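Local coordinates for protein 16S rRNA methylase (Escherichia coli, PDB 3P2E) that methylates the N1 position of adenine 1408 in 16S rRNA of assembled 30S subunits, using S-adenosyl-L-methionine, and thereby confers resistance to various aminoglycosides, at residues L17-L31 and L90-L104. Numbering follows the deposited sequence.
Sequences LTEIIGQFDRVHIDL and LPFELKNIADSISIL. With SAH (S-adenosyl-L-homocysteine), chain C.
H28 lies across two serines of the parallel strand beside it, S100 and S102. Its CB passes 3.5 Å from S100 OG, and with CG anti to the backbone N (chi1 178°) the imidazole swings over toward strand 98-104, which is broken near D99. There ND1 meets S100 OG in the ring plane at 2.6 Å, a short hydrogen bond in which either atom may donate. CE1 lies between the two hydroxyls, 3.6 Å from S100 OG and from S102 OG, and NE2 at the far end donates a bent bond to S102 OG (3.1 Å), which stands 21° out of the ring plane. The two bonds restrain the ring's rotation. The S102 hydroxyl in turn donates to D30 OD1 (2.7 Å), on the anti side of the carboxylate, whose OD2 is hydrogen-bonded to T33 OG1.

Backbone bonds from I29 N to S100 O, S102 N to I29 O and L31 N to S102 O join the strands. At the corner before them, V27 N donates to D99 OD2 (2.8 Å), which also forms a salt bridge with K130, and D99 N donates back to V27 O. On the other face, I29 CD1 packs against A98 CB and I97 CG2, while I97 CD1 meets L17 CD2 of helix 14-21 tip to tip (3.8 Å). L104 O accepts a hydrogen bond from the amino N of SAH.

Strands 26-31 and 98-104 are central neighbours in the Rossmann-like methyltransferase sheet, flanked by 49-54 and 133-139; helix 119-126 covers L31 and I101.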
loop_
_atom_site.group_PDB
_atom_site.type_symbol
_atom_site.label_atom_id
_atom_site.label_comp_id
_atom_site.label_asym_id
_atom_site.label_seq_id
_atom_site.Cartn_x
_atom_site.Cartn_y
_atom_site.Cartn_z
ATOM N N LEU A 17 14.915 -1.260 -12.113
ATOM C CA LEU A 17 14.222 -1.613 -10.880
ATOM C C LEU A 17 14.890 -2.823 -10.233
ATOM O O LEU A 17 15.126 -2.846 -9.028
ATOM C CB LEU A 17 12.756 -1.931 -11.178
ATOM C CG LEU A 17 11.887 -2.343 -9.988
ATOM C CD1 LEU A 17 11.847 -1.223 -8.954
ATOM C CD2 LEU A 17 10.485 -2.663 -10.487
ATOM N N THR A 18 15.197 -3.824 -11.048
ATOM C CA THR A 18 15.836 -5.036 -10.554
ATOM C C THR A 18 17.165 -4.714 -9.875
ATOM O O THR A 18 17.497 -5.287 -8.837
ATOM C CB THR A 18 16.075 -6.037 -11.704
ATOM O OG1 THR A 18 14.818 -6.398 -12.290
ATOM C CG2 THR A 18 16.768 -7.298 -11.188
ATOM N N GLU A 19 17.912 -3.780 -10.455
ATOM C CA GLU A 19 19.203 -3.386 -9.907
ATOM C C GLU A 19 19.022 -2.757 -8.528
ATOM O O GLU A 19 19.765 -3.059 -7.594
ATOM C CB GLU A 19 19.892 -2.403 -10.863
ATOM C CG GLU A 19 21.358 -2.129 -10.552
ATOM C CD GLU A 19 21.555 -1.077 -9.478
ATOM O OE1 GLU A 19 22.716 -0.852 -9.075
ATOM O OE2 GLU A 19 20.555 -0.469 -9.041
ATOM N N ILE A 20 18.025 -1.886 -8.407
ATOM C CA ILE A 20 17.738 -1.217 -7.142
ATOM C C ILE A 20 17.317 -2.233 -6.081
ATOM O O ILE A 20 17.790 -2.187 -4.946
ATOM C CB ILE A 20 16.611 -0.179 -7.311
ATOM C CG1 ILE A 20 17.011 0.857 -8.363
ATOM C CG2 ILE A 20 16.318 0.495 -5.981
ATOM C CD1 ILE A 20 18.298 1.595 -8.049
ATOM N N ILE A 21 16.430 -3.147 -6.461
ATOM C CA ILE A 21 15.945 -4.182 -5.547
ATOM C C ILE A 21 17.103 -5.033 -5.015
ATOM O O ILE A 21 17.026 -5.589 -3.919
ATOM C CB ILE A 21 14.949 -5.136 -6.254
ATOM C CG1 ILE A 21 13.803 -4.341 -6.879
ATOM C CG2 ILE A 21 14.405 -6.150 -5.260
ATOM C CD1 ILE A 21 12.983 -3.568 -5.891
ATOM N N GLY A 22 18.170 -5.120 -5.802
ATOM C CA GLY A 22 19.327 -5.918 -5.430
ATOM C C GLY A 22 19.932 -5.738 -4.051
ATOM O O GLY A 22 20.399 -6.708 -3.453
ATOM N N GLN A 23 19.945 -4.513 -3.534
ATOM C CA GLN A 23 20.528 -4.268 -2.219
ATOM C C GLN A 23 19.558 -4.478 -1.065
ATOM O O GLN A 23 19.854 -4.105 0.070
ATOM C CB GLN A 23 21.099 -2.852 -2.147
ATOM C CG GLN A 23 22.258 -2.603 -3.091
ATOM C CD GLN A 23 23.006 -1.331 -2.757
ATOM O OE1 GLN A 23 23.567 -1.196 -1.669
ATOM N NE2 GLN A 23 23.015 -0.386 -3.690
ATOM N N PHE A 24 18.409 -5.081 -1.351
ATOM C CA PHE A 24 17.400 -5.321 -0.323
ATOM C C PHE A 24 16.914 -6.765 -0.353
ATOM O O PHE A 24 16.867 -7.391 -1.410
ATOM C CB PHE A 24 16.222 -4.368 -0.536
ATOM C CG PHE A 24 16.616 -2.923 -0.511
ATOM C CD1 PHE A 24 16.798 -2.261 0.698
ATOM C CD2 PHE A 24 16.864 -2.240 -1.696
ATOM C CE1 PHE A 24 17.226 -0.938 0.732
ATOM C CE2 PHE A 24 17.293 -0.916 -1.678
ATOM C CZ PHE A 24 17.475 -0.264 -0.463
ATOM N N ASP A 25 16.559 -7.296 0.811
ATOM C CA ASP A 25 16.082 -8.670 0.879
ATOM C C ASP A 25 14.580 -8.817 0.694
ATOM O O ASP A 25 14.107 -9.906 0.380
ATOM C CB ASP A 25 16.482 -9.315 2.203
ATOM C CG ASP A 25 17.936 -9.729 2.231
ATOM O OD1 ASP A 25 18.490 -10.003 1.147
ATOM O OD2 ASP A 25 18.514 -9.800 3.333
ATOM N N ARG A 26 13.833 -7.732 0.892
ATOM C CA ARG A 26 12.378 -7.777 0.748
ATOM C C ARG A 26 11.865 -6.571 -0.027
ATOM O O ARG A 26 12.535 -5.544 -0.121
ATOM C CB ARG A 26 11.691 -7.785 2.120
ATOM C CG ARG A 26 12.115 -8.910 3.045
ATOM C CD ARG A 26 11.422 -8.830 4.400
ATOM N NE ARG A 26 10.049 -9.335 4.376
ATOM C CZ ARG A 26 8.991 -8.652 3.943
ATOM N NH1 ARG A 26 9.128 -7.413 3.490
ATOM N NH2 ARG A 26 7.789 -9.215 3.967
ATOM N N VAL A 27 10.671 -6.715 -0.584
ATOM C CA VAL A 27 10.024 -5.637 -1.323
ATOM C C VAL A 27 8.596 -5.509 -0.798
ATOM O O VAL A 27 7.868 -6.496 -0.714
ATOM C CB VAL A 27 9.967 -5.932 -2.847
ATOM C CG1 VAL A 27 9.123 -4.870 -3.558
ATOM C CG2 VAL A 27 11.370 -5.953 -3.425
ATOM N N HIS A 28 8.206 -4.292 -0.432
ATOM C CA HIS A 28 6.864 -4.046 0.070
ATOM C C HIS A 28 6.172 -3.037 -0.838
ATOM O O HIS A 28 6.753 -2.013 -1.179
ATOM C CB HIS A 28 6.913 -3.472 1.492
ATOM C CG HIS A 28 5.563 -3.144 2.047
ATOM N ND1 HIS A 28 4.736 -4.097 2.602
ATOM C CD2 HIS A 28 4.866 -1.983 2.066
ATOM C CE1 HIS A 28 3.585 -3.538 2.937
ATOM N NE2 HIS A 28 3.638 -2.257 2.621
ATOM N N ILE A 29 4.936 -3.334 -1.228
ATOM C CA ILE A 29 4.165 -2.425 -2.067
ATOM C C ILE A 29 2.976 -1.881 -1.279
ATOM O O ILE A 29 2.246 -2.642 -0.641
ATOM C CB ILE A 29 3.614 -3.124 -3.342
ATOM C CG1 ILE A 29 4.764 -3.462 -4.297
ATOM C CG2 ILE A 29 2.599 -2.208 -4.044
ATOM C CD1 ILE A 29 4.327 -4.173 -5.582
ATOM N N ASP A 30 2.805 -0.564 -1.310
ATOM C CA ASP A 30 1.684 0.087 -0.644
ATOM C C ASP A 30 0.877 0.729 -1.769
ATOM O O ASP A 30 1.316 1.710 -2.382
ATOM C CB ASP A 30 2.179 1.145 0.348
ATOM C CG ASP A 30 1.048 1.785 1.134
ATOM O OD1 ASP A 30 0.132 1.049 1.557
ATOM O OD2 ASP A 30 1.081 3.022 1.340
ATOM N N LEU A 31 -0.284 0.145 -2.058
ATOM C CA LEU A 31 -1.170 0.617 -3.127
ATOM C C LEU A 31 -2.126 1.695 -2.616
ATOM O O LEU A 31 -2.770 1.514 -1.584
ATOM C CB LEU A 31 -1.953 -0.571 -3.689
ATOM C CG LEU A 31 -2.992 -0.304 -4.782
ATOM C CD1 LEU A 31 -2.348 0.402 -5.971
ATOM C CD2 LEU A 31 -3.605 -1.627 -5.204
ATOM N N LEU A 90 -1.947 -1.409 -13.422
ATOM C CA LEU A 90 -0.669 -1.559 -12.743
ATOM C C LEU A 90 0.454 -1.849 -13.734
ATOM O O LEU A 90 0.240 -2.515 -14.742
ATOM C CB LEU A 90 -0.768 -2.685 -11.713
ATOM C CG LEU A 90 -1.777 -2.425 -10.591
ATOM C CD1 LEU A 90 -2.029 -3.696 -9.809
ATOM C CD2 LEU A 90 -1.251 -1.330 -9.681
ATOM N N PRO A 91 1.668 -1.341 -13.456
ATOM C CA PRO A 91 2.851 -1.528 -14.308
ATOM C C PRO A 91 3.288 -2.991 -14.356
ATOM O O PRO A 91 3.377 -3.652 -13.320
ATOM C CB PRO A 91 3.910 -0.653 -13.633
ATOM C CG PRO A 91 3.113 0.354 -12.864
ATOM C CD PRO A 91 1.976 -0.454 -12.323
ATOM N N PHE A 92 3.581 -3.484 -15.556
ATOM C CA PHE A 92 4.000 -4.869 -15.722
ATOM C C PHE A 92 5.324 -5.149 -15.008
ATOM O O PHE A 92 5.622 -6.293 -14.672
ATOM C CB PHE A 92 4.127 -5.211 -17.214
ATOM C CG PHE A 92 5.394 -4.713 -17.855
ATOM C CD1 PHE A 92 6.524 -5.528 -17.918
ATOM C CD2 PHE A 92 5.459 -3.435 -18.396
ATOM C CE1 PHE A 92 7.698 -5.072 -18.513
ATOM C CE2 PHE A 92 6.629 -2.969 -18.993
ATOM C CZ PHE A 92 7.750 -3.789 -19.052
ATOM N N GLU A 93 6.109 -4.102 -14.775
ATOM C CA GLU A 93 7.400 -4.266 -14.114
ATOM C C GLU A 93 7.259 -4.691 -12.655
ATOM O O GLU A 93 8.206 -5.198 -12.059
ATOM C CB GLU A 93 8.219 -2.971 -14.205
ATOM C CG GLU A 93 8.570 -2.549 -15.635
ATOM C CD GLU A 93 7.626 -1.494 -16.203
ATOM O OE1 GLU A 93 6.424 -1.525 -15.867
ATOM O OE2 GLU A 93 8.084 -0.643 -17.000
ATOM N N LEU A 94 6.070 -4.510 -12.087
ATOM C CA LEU A 94 5.846 -4.872 -10.688
ATOM C C LEU A 94 5.274 -6.270 -10.489
ATOM O O LEU A 94 5.016 -6.693 -9.359
ATOM C CB LEU A 94 4.922 -3.850 -10.025
ATOM C CG LEU A 94 5.433 -2.410 -9.952
ATOM C CD1 LEU A 94 4.415 -1.575 -9.183
ATOM C CD2 LEU A 94 6.796 -2.364 -9.265
ATOM N N LYS A 95 5.073 -6.998 -11.580
ATOM C CA LYS A 95 4.527 -8.343 -11.470
ATOM C C LYS A 95 5.453 -9.296 -10.717
ATOM O O LYS A 95 6.663 -9.318 -10.956
ATOM C CB LYS A 95 4.236 -8.904 -12.866
ATOM C CG LYS A 95 2.902 -8.463 -13.447
ATOM C CD LYS A 95 2.694 -6.971 -13.301
ATOM C CE LYS A 95 1.303 -6.565 -13.747
ATOM N NZ LYS A 95 1.006 -5.157 -13.379
ATOM N N ASN A 96 4.871 -10.059 -9.792
ATOM C CA ASN A 96 5.601 -11.065 -9.016
ATOM C C ASN A 96 6.860 -10.515 -8.350
ATOM O O ASN A 96 7.913 -11.155 -8.374
ATOM C CB ASN A 96 5.965 -12.228 -9.947
ATOM C CG ASN A 96 6.506 -13.432 -9.205
ATOM O OD1 ASN A 96 5.861 -13.960 -8.302
ATOM N ND2 ASN A 96 7.695 -13.881 -9.594
ATOM N N ILE A 97 6.747 -9.351 -7.721
ATOM C CA ILE A 97 7.911 -8.720 -7.097
ATOM C C ILE A 97 7.836 -8.481 -5.586
ATOM O O ILE A 97 8.868 -8.365 -4.921
ATOM C CB ILE A 97 8.178 -7.349 -7.770
ATOM C CG1 ILE A 97 9.574 -6.835 -7.426
ATOM C CG2 ILE A 97 7.147 -6.332 -7.292
ATOM C CD1 ILE A 97 9.897 -5.495 -8.074
ATOM N N ALA A 98 6.629 -8.413 -5.039
ATOM C CA ALA A 98 6.474 -8.098 -3.619
ATOM C C ALA A 98 6.352 -9.216 -2.590
ATOM O O ALA A 98 5.663 -10.212 -2.797
ATOM C CB ALA A 98 5.306 -7.136 -3.451
ATOM N N ASP A 99 7.029 -9.019 -1.460
ATOM C CA ASP A 99 6.975 -9.962 -0.350
ATOM C C ASP A 99 5.736 -9.630 0.481
ATOM O O ASP A 99 5.231 -10.470 1.229
ATOM C CB ASP A 99 8.223 -9.821 0.530
ATOM C CG ASP A 99 9.464 -10.335 -0.145
ATOM O OD1 ASP A 99 9.701 -11.564 -0.091
ATOM O OD2 ASP A 99 10.199 -9.521 -0.740
ATOM N N SER A 100 5.255 -8.397 0.346
ATOM C CA SER A 100 4.083 -7.946 1.086
ATOM C C SER A 100 3.381 -6.806 0.361
ATOM O O SER A 100 4.022 -6.000 -0.312
ATOM C CB SER A 100 4.483 -7.497 2.493
ATOM O OG SER A 100 5.528 -6.541 2.452
ATOM N N ILE A 101 2.058 -6.758 0.495
ATOM C CA ILE A 101 1.245 -5.734 -0.148
ATOM C C ILE A 101 0.236 -5.181 0.837
ATOM O O ILE A 101 -0.397 -5.930 1.578
ATOM C CB ILE A 101 0.454 -6.301 -1.355
ATOM C CG1 ILE A 101 1.411 -6.752 -2.457
ATOM C CG2 ILE A 101 -0.496 -5.244 -1.900
ATOM C CD1 ILE A 101 2.163 -8.023 -2.153
ATOM N N SER A 102 0.080 -3.865 0.843
ATOM C CA SER A 102 -0.871 -3.246 1.743
ATOM C C SER A 102 -1.747 -2.221 1.038
ATOM O O SER A 102 -1.350 -1.627 0.033
ATOM C CB SER A 102 -0.141 -2.559 2.900
ATOM O OG SER A 102 0.675 -1.501 2.425
ATOM N N ILE A 103 -2.959 -2.065 1.556
ATOM C CA ILE A 103 -3.913 -1.068 1.080
ATOM C C ILE A 103 -4.426 -0.496 2.399
ATOM O O ILE A 103 -5.150 -1.168 3.142
ATOM C CB ILE A 103 -5.078 -1.686 0.267
ATOM C CG1 ILE A 103 -4.539 -2.311 -1.026
ATOM C CG2 ILE A 103 -6.091 -0.598 -0.097
ATOM C CD1 ILE A 103 -5.615 -2.930 -1.920
ATOM N N LEU A 104 -4.025 0.737 2.702
ATOM C CA LEU A 104 -4.396 1.365 3.965
ATOM C C LEU A 104 -5.349 2.538 3.838
ATOM O O LEU A 104 -5.104 3.462 3.064
ATOM C CB LEU A 104 -3.131 1.844 4.684
ATOM C CG LEU A 104 -1.977 0.847 4.752
ATOM C CD1 LEU A 104 -0.738 1.549 5.282
ATOM C CD2 LEU A 104 -2.359 -0.332 5.630
HETATM N N SAH C . -3.008 5.054 2.086
HETATM C CA SAH C . -3.296 6.384 2.207
HETATM C CB SAH C . -4.686 6.677 1.635
HETATM C CG SAH C . -5.023 8.092 1.270
HETATM S SD SAH C . -6.626 8.403 0.608
HETATM C C SAH C . -3.084 6.827 3.720
HETATM O O SAH C . -2.801 7.949 3.687
HETATM O OXT SAH C . -3.210 6.148 4.637
HETATM C "C5'" SAH C . -7.050 7.228 -0.684
HETATM C "C4'" SAH C . -5.858 7.208 -1.750
HETATM O "O4'" SAH C . -6.255 6.137 -2.617
HETATM C "C3'" SAH C . -5.718 8.461 -2.589
HETATM O "O3'" SAH C . -4.360 8.998 -2.496
HETATM C "C2'" SAH C . -6.155 8.015 -4.033
HETATM O "O2'" SAH C . -5.507 8.660 -5.107
HETATM C "C1'" SAH C . -5.892 6.495 -3.987
HETATM N N9 SAH C . -6.739 5.692 -4.956
HETATM C C8 SAH C . -8.124 5.794 -5.147
HETATM N N7 SAH C . -8.567 5.000 -6.106
HETATM C C5 SAH C . -7.361 4.355 -6.541
HETATM C C6 SAH C . -7.247 3.373 -7.584
HETATM N N6 SAH C . -8.318 2.941 -8.292
HETATM N N1 SAH C . -5.957 2.918 -7.794
HETATM C C2 SAH C . -4.856 3.370 -7.055
HETATM N N3 SAH C . -4.979 4.322 -6.047
HETATM C C4 SAH C . -6.269 4.755 -5.865
HETATM O O HOH W 1 12.301 -12.317 0.776
HETATM O O HOH W 2 2.248 -0.187 3.918
HETATM O O HOH W 3 -2.336 2.325 1.023
#